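Local coordinates for protein hypothetical aldose 1-epimerase (Klebsiella pneumoniae subsp. pneumoniae MGH 78578, PDB 3TY1) that probably binds carbohydrate, as a putative aldose 1-epimerase of the galactose-mutarotase-like supersandwich kind whose substrate is not established, at residues A[184-196]-A[346-358]. Numbering follows the deposited sequence.
Sequences VPGSNSFSLHDVL and DLTYTLLHDSAQV. With SO4 (sulfate ion), chain H.
The rings of Phe190 and Tyr349 lie side by side on the same face of two neighbouring antiparallel strands, near parallel (4°) but slid so far that they barely overlap. Over one face of the Phe190 ring, offset toward its rim, sits Tyr349 CB, 3.8 Å from the ring centroid, a CH-pi contact. Phe190 CG stands between its own backbone N and carbonyl carbon (chi1 65°), which swings the ring over its partner strand and brings CZ within 3.5 Å of Tyr349 CB. Leu192 CD1 approaches Tyr349 CE1 obliquely and continues this apolar face, where Leu347 also lies.

On the other face, the imidazole of His193 is met at its edge from two directions. ND1 donates a nearly straight bond to Asp346 OD1 (2.7 Å), met on its anti side but well out of the carboxylate plane, while OD1 lies close to the plane of the imidazole. NE2 points at O4 of a sulfate ion, probably from the crystallisation liquor, at a distance so short that its detail is doubtful. The bond to Asp346 helps to set the ring's rotation; a water bridging Asp346 OD1 and Asp194 O gives the carboxylate oxygen a second donor.

Between these faces runs regular antiparallel pairing: Phe190 with Tyr349 and Leu192 with Leu347 are hydrogen-bonded pairs, alternating with non-hydrogen-bonded ones such as Ser191 with Thr348. The ladder ends at Asn188, whose O accepts from Leu351 N (2.8 Å) and whose ND2 returns a bent bond to Leu351 O (3.0 Å, 131°) from above its carbonyl plane. Just beyond, Asp354 N-caps helix 355-369 by accepting from Gln357 N.

Both strands are inner members of a ten-strand antiparallel sheet, in keeping with the supersandwich fold, flanked by strands 173-183 and 285-291. Met114 of strand 114-119 packs on Leu192 and Tyr349, and Tyr349 OH is hydrogen-bonded to Ser212 OG of strand 204-214, so the contact meets the mixed sheet containing both those strands.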
ATOM      1  N   VAL A 184      18.620 -16.721 -26.624  1.00 24.77           N
ATOM      2  CA  VAL A 184      19.117 -17.969 -27.151  1.00 26.46           C
ATOM      3  C   VAL A 184      20.231 -18.459 -26.191  1.00 27.67           C
ATOM      4  O   VAL A 184      21.235 -17.776 -25.970  1.00 27.91           O
ATOM      5  CB  VAL A 184      19.664 -17.847 -28.587  1.00 30.19           C
ATOM      6  CG1 VAL A 184      20.251 -19.196 -29.046  1.00 30.61           C
ATOM      7  CG2 VAL A 184      18.589 -17.389 -29.529  1.00 29.79           C
ATOM      8  N   PRO A 185      20.053 -19.655 -25.609  1.00 28.82           N
ATOM      9  CA  PRO A 185      21.061 -20.176 -24.695  1.00 29.48           C
ATOM     10  C   PRO A 185      22.469 -20.129 -25.242  1.00 28.99           C
ATOM     11  O   PRO A 185      22.683 -20.459 -26.391  1.00 28.88           O
ATOM     12  CB  PRO A 185      20.599 -21.619 -24.487  1.00 30.56           C
ATOM     13  CG  PRO A 185      19.157 -21.490 -24.425  1.00 29.73           C
ATOM     14  CD  PRO A 185      18.830 -20.481 -25.552  1.00 29.06           C
ATOM     15  N   GLY A 186      23.415 -19.653 -24.442  1.00 29.07           N
ATOM     16  CA  GLY A 186      24.813 -19.498 -24.905  1.00 31.22           C
ATOM     17  C   GLY A 186      25.169 -18.165 -25.571  1.00 32.11           C
ATOM     18  O   GLY A 186      26.348 -17.850 -25.741  1.00 33.02           O
ATOM     19  N   SER A 187      24.162 -17.390 -25.940  1.00 31.66           N
ATOM     20  CA  SER A 187      24.349 -16.107 -26.598  1.00 28.97           C
ATOM     21  C   SER A 187      24.842 -15.051 -25.609  1.00 28.20           C
ATOM     22  O   SER A 187      24.588 -15.143 -24.393  1.00 27.93           O
ATOM     23  CB  SER A 187      22.996 -15.599 -27.165  1.00 27.37           C
ATOM     24  OG  SER A 187      23.224 -14.402 -27.936  1.00 36.72           O
ATOM     25  N   ASN A 188      25.464 -14.001 -26.134  1.00 26.46           N
ATOM     26  CA  ASN A 188      25.822 -12.838 -25.320  1.00 28.39           C
ATOM     27  C   ASN A 188      24.799 -11.692 -25.496  1.00 31.05           C
ATOM     28  O   ASN A 188      25.061 -10.584 -25.051  1.00 31.66           O
ATOM     29  CB  ASN A 188      27.259 -12.321 -25.646  1.00 30.96           C
ATOM     30  CG  ASN A 188      27.384 -11.769 -27.043  1.00 36.44           C
ATOM     31  OD1 ASN A 188      26.609 -12.159 -27.929  1.00 34.20           O
ATOM     32  ND2 ASN A 188      28.376 -10.868 -27.277  1.00 31.31           N
ATOM     33  N   SER A 189      23.679 -11.933 -26.184  1.00 30.82           N
ATOM     34  CA  SER A 189      22.662 -10.923 -26.323  1.00 27.76           C
ATOM     35  C   SER A 189      21.288 -11.442 -25.961  1.00 29.66           C
ATOM     36  O   SER A 189      21.043 -12.650 -25.958  1.00 28.21           O
ATOM     37  CB  SER A 189      22.614 -10.374 -27.753  1.00 29.03           C
ATOM     38  OG  SER A 189      22.116 -11.362 -28.624  1.00 31.87           O
ATOM     39  N   PHE A 190      20.390 -10.514 -25.645  1.00 27.89           N
ATOM     40  CA  PHE A 190      18.975 -10.839 -25.456  1.00 28.30           C
ATOM     41  C   PHE A 190      18.195  -9.710 -26.114  1.00 28.67           C
ATOM     42  O   PHE A 190      18.763  -8.668 -26.386  1.00 27.42           O
ATOM     43  CB  PHE A 190      18.573 -11.009 -23.990  1.00 26.43           C
ATOM     44  CG  PHE A 190      18.685  -9.779 -23.156  1.00 26.07           C
ATOM     45  CD1 PHE A 190      19.854  -9.522 -22.409  1.00 24.80           C
ATOM     46  CD2 PHE A 190      17.621  -8.894 -23.067  1.00 26.60           C
ATOM     47  CE1 PHE A 190      19.948  -8.390 -21.633  1.00 30.03           C
ATOM     48  CE2 PHE A 190      17.716  -7.761 -22.294  1.00 28.85           C
ATOM     49  CZ  PHE A 190      18.856  -7.525 -21.555  1.00 26.33           C
ATOM     50  N   SER A 191      16.916  -9.936 -26.397  1.00 27.50           N
ATOM     51  CA  SER A 191      16.124  -8.887 -27.024  1.00 28.31           C
ATOM     52  C   SER A 191      14.805  -8.738 -26.292  1.00 30.80           C
ATOM     53  O   SER A 191      14.339  -9.672 -25.637  1.00 28.86           O
ATOM     54  CB  SER A 191      15.905  -9.189 -28.509  1.00 33.91           C
ATOM     55  OG  SER A 191      15.182 -10.394 -28.654  1.00 37.45           O
ATOM     56  N   LEU A 192      14.244  -7.534 -26.381  1.00 29.13           N
ATOM     57  CA  LEU A 192      12.912  -7.227 -25.901  1.00 26.88           C
ATOM     58  C   LEU A 192      12.053  -6.948 -27.127  1.00 30.10           C
ATOM     59  O   LEU A 192      12.498  -6.265 -28.044  1.00 31.72           O
ATOM     60  CB  LEU A 192      12.930  -5.964 -25.029  1.00 27.96           C
ATOM     61  CG  LEU A 192      13.827  -6.015 -23.798  1.00 28.47           C
ATOM     62  CD1 LEU A 192      13.662  -4.692 -22.987  1.00 28.49           C
ATOM     63  CD2 LEU A 192      13.456  -7.240 -22.957  1.00 28.19           C
ATOM     64  N   HIS A 193      10.821  -7.433 -27.092  1.00 30.47           N
ATOM     65  CA  HIS A 193       9.803  -7.214 -28.098  1.00 31.68           C
ATOM     66  C   HIS A 193       8.514  -6.980 -27.369  1.00 32.21           C
ATOM     67  O   HIS A 193       7.681  -7.864 -27.261  1.00 36.30           O
ATOM     68  CB  HIS A 193       9.723  -8.407 -29.039  1.00 35.57           C
ATOM     69  CG  HIS A 193      10.974  -8.595 -29.823  1.00 40.89           C
ATOM     70  ND1 HIS A 193      11.309  -7.784 -30.888  1.00 48.56           N
ATOM     71  CD2 HIS A 193      12.019  -9.437 -29.647  1.00 47.14           C
ATOM     72  CE1 HIS A 193      12.485  -8.155 -31.361  1.00 54.67           C
ATOM     73  NE2 HIS A 193      12.928  -9.167 -30.639  1.00 47.72           N
ATOM     74  N   ASP A 194       8.383  -5.784 -26.805  1.00 31.01           N
ATOM     75  CA  ASP A 194       7.212  -5.415 -26.053  1.00 31.42           C
ATOM     76  C   ASP A 194       6.155  -4.869 -27.008  1.00 33.84           C
ATOM     77  O   ASP A 194       6.494  -4.251 -28.034  1.00 33.42           O
ATOM     78  CB  ASP A 194       7.521  -4.340 -24.969  1.00 31.57           C
ATOM     79  CG  ASP A 194       8.617  -4.746 -24.007  1.00 30.01           C
ATOM     80  OD1 ASP A 194       8.867  -5.972 -23.795  1.00 29.50           O
ATOM     81  OD2 ASP A 194       9.266  -3.812 -23.464  1.00 27.89           O
ATOM     82  N   VAL A 195       4.886  -5.067 -26.654  1.00 32.89           N
ATOM     83  CA  VAL A 195       3.765  -4.532 -27.410  1.00 33.10           C
ATOM     84  C   VAL A 195       2.782  -3.842 -26.448  1.00 34.54           C
ATOM     85  O   VAL A 195       2.169  -4.488 -25.611  1.00 35.79           O
ATOM     86  CB  VAL A 195       3.000  -5.617 -28.227  1.00 33.90           C
ATOM     87  CG1 VAL A 195       1.878  -4.958 -29.068  1.00 34.97           C
ATOM     88  CG2 VAL A 195       3.948  -6.439 -29.126  1.00 31.53           C
ATOM     89  N   LEU A 196       2.676  -2.526 -26.553  1.00 34.27           N
ATOM     90  CA  LEU A 196       1.706  -1.739 -25.793  1.00 35.84           C
ATOM     91  C   LEU A 196       0.428  -1.722 -26.622  1.00 39.57           C
ATOM     92  O   LEU A 196       0.489  -1.441 -27.842  1.00 39.06           O
ATOM     93  CB  LEU A 196       2.205  -0.310 -25.626  1.00 38.03           C
ATOM     94  CG  LEU A 196       1.249   0.731 -25.031  1.00 36.15           C
ATOM     95  CD1 LEU A 196       0.974   0.450 -23.578  1.00 36.66           C
ATOM     96  CD2 LEU A 196       1.820   2.100 -25.217  1.00 36.78           C
ATOM     97  N   ASP A 346      11.129  -2.807 -29.921  1.00 33.46           N
ATOM     98  CA  ASP A 346      12.100  -3.855 -30.258  1.00 33.93           C
ATOM     99  C   ASP A 346      13.498  -3.329 -29.898  1.00 35.18           C
ATOM    100  O   ASP A 346      13.934  -2.299 -30.443  1.00 36.44           O
ATOM    101  CB  ASP A 346      12.015  -4.165 -31.750  1.00 32.63           C
ATOM    102  CG  ASP A 346      10.635  -4.572 -32.174  1.00 40.74           C
ATOM    103  OD1 ASP A 346      10.066  -5.511 -31.556  1.00 38.10           O
ATOM    104  OD2 ASP A 346      10.103  -3.925 -33.125  1.00 37.94           O
ATOM    105  N   LEU A 347      14.146  -3.985 -28.934  1.00 29.61           N
ATOM    106  CA  LEU A 347      15.484  -3.611 -28.480  1.00 31.07           C
ATOM    107  C   LEU A 347      16.361  -4.838 -28.374  1.00 31.65           C
ATOM    108  O   LEU A 347      15.883  -5.907 -27.993  1.00 31.41           O
ATOM    109  CB  LEU A 347      15.456  -2.879 -27.124  1.00 28.50           C
ATOM    110  CG  LEU A 347      14.690  -1.558 -26.999  1.00 33.59           C
ATOM    111  CD1 LEU A 347      13.235  -1.841 -26.658  1.00 33.03           C
ATOM    112  CD2 LEU A 347      15.353  -0.688 -25.916  1.00 31.89           C
ATOM    113  N   THR A 348      17.632  -4.695 -28.719  1.00 32.24           N
ATOM    114  CA  THR A 348      18.609  -5.777 -28.514  1.00 31.15           C
ATOM    115  C   THR A 348      19.731  -5.257 -27.627  1.00 30.53           C
ATOM    116  O   THR A 348      20.340  -4.224 -27.921  1.00 32.55           O
ATOM    117  CB  THR A 348      19.174  -6.287 -29.856  1.00 32.18           C
ATOM    118  OG1 THR A 348      18.077  -6.689 -30.681  1.00 32.87           O
ATOM    119  CG2 THR A 348      20.068  -7.466 -29.630  1.00 29.48           C
ATOM    120  N   TYR A 349      19.983  -5.977 -26.554  1.00 27.94           N
ATOM    121  CA  TYR A 349      21.032  -5.702 -25.572  1.00 28.33           C
ATOM    122  C   TYR A 349      22.130  -6.744 -25.721  1.00 28.23           C
ATOM    123  O   TYR A 349      21.852  -7.967 -25.752  1.00 27.06           O
ATOM    124  CB  TYR A 349      20.454  -5.815 -24.164  1.00 27.78           C
ATOM    125  CG  TYR A 349      19.480  -4.751 -23.774  1.00 29.44           C
ATOM    126  CD1 TYR A 349      18.162  -4.735 -24.278  1.00 26.31           C
ATOM    127  CD2 TYR A 349      19.861  -3.734 -22.910  1.00 31.48           C
ATOM    128  CE1 TYR A 349      17.259  -3.717 -23.913  1.00 28.24           C
ATOM    129  CE2 TYR A 349      18.965  -2.714 -22.530  1.00 28.10           C
ATOM    130  CZ  TYR A 349      17.669  -2.718 -23.049  1.00 31.57           C
ATOM    131  OH  TYR A 349      16.804  -1.717 -22.662  1.00 32.88           O
ATOM    132  N   THR A 350      23.371  -6.282 -25.883  1.00 29.34           N
ATOM    133  CA  THR A 350      24.469  -7.184 -26.089  1.00 29.35           C
ATOM    134  C   THR A 350      25.544  -6.916 -25.046  1.00 30.79           C
ATOM    135  O   THR A 350      26.004  -5.771 -24.872  1.00 31.93           O
ATOM    136  CB  THR A 350      25.082  -7.039 -27.492  1.00 30.26           C
ATOM    137  OG1 THR A 350      24.053  -7.117 -28.494  1.00 30.56           O
ATOM    138  CG2 THR A 350      26.156  -8.123 -27.740  1.00 32.36           C
ATOM    139  N   LEU A 351      25.981  -7.978 -24.398  1.00 28.55           N
ATOM    140  CA  LEU A 351      27.085  -7.915 -23.456  1.00 30.16           C
ATOM    141  C   LEU A 351      28.374  -8.166 -24.275  1.00 32.71           C
ATOM    142  O   LEU A 351      28.634  -9.269 -24.796  1.00 31.45           O
ATOM    143  CB  LEU A 351      26.895  -8.934 -22.323  1.00 29.89           C
ATOM    144  CG  LEU A 351      27.826  -8.726 -21.101  1.00 32.54           C
ATOM    145  CD1 LEU A 351      27.576  -7.340 -20.514  1.00 33.62           C
ATOM    146  CD2 LEU A 351      27.625  -9.792 -20.037  1.00 35.11           C
ATOM    147  N   LEU A 352      29.164  -7.108 -24.398  1.00 32.85           N
ATOM    148  CA  LEU A 352      30.387  -7.098 -25.187  1.00 29.51           C
ATOM    149  C   LEU A 352      31.505  -7.535 -24.250  1.00 32.42           C
ATOM    150  O   LEU A 352      31.699  -6.951 -23.161  1.00 33.92           O
ATOM    151  CB  LEU A 352      30.611  -5.681 -25.741  1.00 32.61           C
ATOM    152  CG  LEU A 352      29.422  -4.959 -26.445  1.00 33.48           C
ATOM    153  CD1 LEU A 352      29.760  -3.500 -26.696  1.00 32.29           C
ATOM    154  CD2 LEU A 352      28.990  -5.666 -27.741  1.00 36.08           C
ATOM    155  N   HIS A 353      32.196  -8.624 -24.596  1.00 34.41           N
ATOM    156  CA  HIS A 353      33.163  -9.228 -23.645  1.00 34.50           C
ATOM    157  C   HIS A 353      34.559  -9.420 -24.237  1.00 37.88           C
ATOM    158  O   HIS A 353      35.353 -10.164 -23.689  1.00 38.70           O
ATOM    159  CB  HIS A 353      32.610 -10.533 -23.062  1.00 34.49           C
ATOM    160  CG  HIS A 353      32.252 -11.574 -24.089  1.00 34.29           C
ATOM    161  ND1 HIS A 353      33.148 -12.518 -24.538  1.00 38.55           N
ATOM    162  CD2 HIS A 353      31.089 -11.819 -24.741  1.00 33.47           C
ATOM    163  CE1 HIS A 353      32.552 -13.296 -25.433  1.00 41.53           C
ATOM    164  NE2 HIS A 353      31.301 -12.888 -25.579  1.00 36.93           N
ATOM    165  N   ASP A 354      34.842  -8.792 -25.373  1.00 37.41           N
ATOM    166  CA  ASP A 354      36.222  -8.714 -25.860  1.00 38.52           C
ATOM    167  C   ASP A 354      36.421  -7.482 -26.752  1.00 38.42           C
ATOM    168  O   ASP A 354      35.450  -6.823 -27.134  1.00 39.32           O
ATOM    169  CB  ASP A 354      36.713 -10.038 -26.490  1.00 39.43           C
ATOM    170  CG  ASP A 354      35.997 -10.399 -27.789  1.00 50.60           C
ATOM    171  OD1 ASP A 354      35.481  -9.503 -28.486  1.00 47.26           O
ATOM    172  OD2 ASP A 354      35.981 -11.605 -28.122  1.00 59.06           O
ATOM    173  N   SER A 355      37.682  -7.197 -27.073  1.00 38.13           N
ATOM    174  CA  SER A 355      38.056  -6.021 -27.879  1.00 40.44           C
ATOM    175  C   SER A 355      37.405  -6.002 -29.245  1.00 39.03           C
ATOM    176  O   SER A 355      36.905  -4.958 -29.657  1.00 39.08           O
ATOM    177  CB  SER A 355      39.568  -5.914 -28.014  1.00 41.44           C
ATOM    178  OG  SER A 355      40.135  -5.757 -26.720  1.00 48.56           O
ATOM    179  N   ALA A 356      37.372  -7.158 -29.904  1.00 38.45           N
ATOM    180  CA  ALA A 356      36.795  -7.284 -31.249  1.00 39.51           C
ATOM    181  C   ALA A 356      35.327  -6.939 -31.246  1.00 39.75           C
ATOM    182  O   ALA A 356      34.836  -6.294 -32.170  1.00 35.80           O
ATOM    183  CB  ALA A 356      37.042  -8.719 -31.832  1.00 41.02           C
ATOM    184  N   GLN A 357      34.605  -7.367 -30.200  1.00 38.32           N
ATOM    185  CA  GLN A 357      33.179  -7.025 -30.085  1.00 37.96           C
ATOM    186  C   GLN A 357      32.943  -5.552 -29.878  1.00 37.85           C
ATOM    187  O   GLN A 357      32.058  -4.976 -30.524  1.00 39.79           O
ATOM    188  CB  GLN A 357      32.487  -7.822 -28.971  1.00 36.81           C
ATOM    189  CG  GLN A 357      32.309  -9.270 -29.324  1.00 36.15           C
ATOM    190  CD  GLN A 357      31.761 -10.092 -28.187  1.00 36.87           C
ATOM    191  OE1 GLN A 357      31.363  -9.570 -27.136  1.00 38.51           O
ATOM    192  NE2 GLN A 357      31.716 -11.400 -28.392  1.00 45.04           N
ATOM    193  N   VAL A 358      33.694  -4.942 -28.969  1.00 35.06           N
ATOM    194  CA  VAL A 358      33.615  -3.488 -28.782  1.00 38.18           C
ATOM    195  C   VAL A 358      33.976  -2.723 -30.094  1.00 41.71           C
ATOM    196  O   VAL A 358      33.314  -1.735 -30.458  1.00 40.45           O
ATOM    197  CB  VAL A 358      34.526  -3.033 -27.602  1.00 39.65           C
ATOM    198  CG1 VAL A 358      34.647  -1.513 -27.536  1.00 39.68           C
ATOM    199  CG2 VAL A 358      34.013  -3.653 -26.246  1.00 36.24           C
TER
HETATM  200  S   SO4 H 508      15.180 -11.356 -32.234  1.00 79.81           S
HETATM  201  O1  SO4 H 508      16.588 -11.765 -32.278  1.00 78.43           O
HETATM  202  O2  SO4 H 508      14.570 -11.352 -33.560  1.00 84.10           O
HETATM  203  O3  SO4 H 508      14.447 -12.301 -31.398  1.00 87.17           O
HETATM  204  O4  SO4 H 508      15.085  -9.992 -31.699  1.00 81.68           O
HETATM  205  O   HOH W   1       7.584  -5.819 -30.282  1.00 41.62           O